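Local structure of metallo-carboxypeptidase (Pseudomonas aeruginosa, 4A39) at residues Asn357-Thr362 with Gly366-Arg371. The protein is a zinc-dependent cytosolic carboxypeptidase of the M14 family that probably removes C-terminal residues from peptide substrates. Numbering follows the deposited sequence.
Sequences NPEPGT and GARSKR
The side chain of R368 reaches from the first turn of helix 366-383 to the loop, where the carboxylate of E359 lies flat over one face of the R368 guanidinium. The two groups are stacked with their planes 15° apart, and E359 CD sits 3.7 Å from R368 CZ. E359 OE1 stands well off the guanidinium plane, so its long salt bridge to R368 NE (3.6 Å) is electrostatic and not a directed bond. E359 CB lies 3.5 Å from R368 NH1, and the extended chain (chi2 177°) carries the carboxylate from there back over the centre towards NE. R368 NH2 also makes a weak hydrogen bond to the backbone oxygen of N357, 2.9 Å from NH2 to O but bent to 126°. Its stronger partner is E312, which pairs with NH2 and accepts from N357 ND2; D353 pairs with NH1 and accepts from E359 N, so one acid holds both sides of the stack. A water accepts from R371 NH2 and donates to E359 OE1. This is structural packing away from the zinc site: R368, with that water-mediated link, joins the loop after strand 343-350 of the mixed sheet to the chain's last helix, 366-383, whose S369 and K370 pack against helix 185-196.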
loop_
_atom_site.group_PDB
_atom_site.type_symbol
_atom_site.label_atom_id
_atom_site.label_comp_id
_atom_site.label_asym_id
_atom_site.label_seq_id
_atom_site.Cartn_x
_atom_site.Cartn_y
_atom_site.Cartn_z
ATOM N N ASN A 357 10.786 -9.779 -12.727
ATOM C CA ASN A 357 11.928 -10.261 -11.942
ATOM C C ASN A 357 11.387 -11.273 -10.935
ATOM O O ASN A 357 11.193 -10.952 -9.758
ATOM C CB ASN A 357 12.598 -9.119 -11.173
ATOM C CG ASN A 357 12.992 -7.963 -12.063
ATOM O OD1 ASN A 357 13.392 -8.156 -13.211
ATOM N ND2 ASN A 357 12.897 -6.746 -11.531
ATOM N N PRO A 358 11.141 -12.513 -11.382
ATOM C CA PRO A 358 10.609 -13.573 -10.521
ATOM C C PRO A 358 11.450 -13.928 -9.297
ATOM O O PRO A 358 12.658 -14.148 -9.396
ATOM C CB PRO A 358 10.472 -14.764 -11.475
ATOM C CG PRO A 358 10.321 -14.122 -12.823
ATOM C CD PRO A 358 11.315 -12.998 -12.761
ATOM N N GLU A 359 10.788 -13.973 -8.145
ATOM C CA GLU A 359 11.398 -14.344 -6.870
ATOM C C GLU A 359 10.273 -15.075 -6.125
ATOM O O GLU A 359 9.791 -14.619 -5.090
ATOM C CB GLU A 359 11.870 -13.090 -6.115
ATOM C CG GLU A 359 13.079 -12.424 -6.786
ATOM C CD GLU A 359 13.546 -11.138 -6.117
ATOM O OE1 GLU A 359 13.324 -10.954 -4.897
ATOM O OE2 GLU A 359 14.166 -10.310 -6.820
ATOM N N PRO A 360 9.843 -16.231 -6.666
ATOM C CA PRO A 360 8.774 -17.100 -6.153
ATOM C C PRO A 360 8.773 -17.431 -4.666
ATOM O O PRO A 360 7.708 -17.607 -4.070
ATOM C CB PRO A 360 8.911 -18.363 -7.005
ATOM C CG PRO A 360 9.507 -17.866 -8.271
ATOM C CD PRO A 360 10.539 -16.891 -7.785
ATOM N N GLY A 361 9.958 -17.532 -4.072
ATOM C CA GLY A 361 10.041 -17.862 -2.661
ATOM C C GLY A 361 9.324 -16.869 -1.767
ATOM O O GLY A 361 8.775 -17.238 -0.729
ATOM N N THR A 362 9.321 -15.605 -2.172
ATOM C CA THR A 362 8.674 -14.563 -1.383
ATOM C C THR A 362 7.623 -13.792 -2.162
ATOM O O THR A 362 6.782 -13.116 -1.561
ATOM C CB THR A 362 9.684 -13.509 -0.904
ATOM O OG1 THR A 362 10.266 -12.867 -2.048
ATOM C CG2 THR A 362 10.779 -14.147 -0.073
ATOM N N GLY A 366 7.677 -7.055 1.591
ATOM C CA GLY A 366 7.857 -5.790 2.272
ATOM C C GLY A 366 9.206 -5.208 1.887
ATOM O O GLY A 366 9.325 -4.007 1.656
ATOM N N ALA A 367 10.225 -6.060 1.801
ATOM C CA ALA A 367 11.569 -5.601 1.451
ATOM C C ALA A 367 11.644 -4.997 0.052
ATOM O O ALA A 367 12.295 -3.967 -0.150
ATOM C CB ALA A 367 12.564 -6.750 1.578
ATOM N N ARG A 368 10.985 -5.629 -0.915
ATOM C CA ARG A 368 11.000 -5.108 -2.277
ATOM C C ARG A 368 10.178 -3.818 -2.355
ATOM O O ARG A 368 10.476 -2.938 -3.159
ATOM C CB ARG A 368 10.484 -6.167 -3.256
ATOM C CG ARG A 368 11.441 -7.354 -3.376
ATOM C CD ARG A 368 10.840 -8.521 -4.142
ATOM N NE ARG A 368 10.887 -8.344 -5.590
ATOM C CZ ARG A 368 10.373 -9.213 -6.452
ATOM N NH1 ARG A 368 9.772 -10.308 -6.002
ATOM N NH2 ARG A 368 10.468 -9.000 -7.762
ATOM N N SER A 369 9.161 -3.703 -1.506
ATOM C CA SER A 369 8.331 -2.501 -1.461
ATOM C C SER A 369 9.191 -1.349 -0.939
ATOM O O SER A 369 9.149 -0.237 -1.464
ATOM C CB SER A 369 7.131 -2.721 -0.536
ATOM O OG SER A 369 6.301 -3.766 -1.025
ATOM N N LYS A 370 9.973 -1.631 0.101
ATOM C CA LYS A 370 10.872 -0.641 0.686
ATOM C C LYS A 370 11.867 -0.160 -0.364
ATOM O O LYS A 370 12.152 1.030 -0.463
ATOM C CB LYS A 370 11.638 -1.250 1.869
ATOM C CG LYS A 370 10.773 -1.506 3.100
ATOM C CD LYS A 370 11.559 -2.124 4.251
ATOM C CE LYS A 370 12.633 -1.188 4.771
ATOM N NZ LYS A 370 13.256 -1.758 6.000
ATOM N N ARG A 371 12.385 -1.092 -1.157
ATOM C CA ARG A 371 13.363 -0.757 -2.190
ATOM C C ARG A 371 12.748 0.136 -3.263
ATOM O O ARG A 371 13.385 1.078 -3.741
ATOM C CB ARG A 371 13.920 -2.035 -2.834
ATOM C CG ARG A 371 15.287 -1.856 -3.485
ATOM C CD ARG A 371 15.300 -2.250 -4.957
ATOM N NE ARG A 371 14.837 -3.617 -5.201
ATOM C CZ ARG A 371 15.435 -4.716 -4.751
ATOM N NH1 ARG A 371 16.537 -4.629 -4.017
ATOM N NH2 ARG A 371 14.926 -5.911 -5.037
HETATM O O HOH W 1 14.966 -8.728 -4.141
#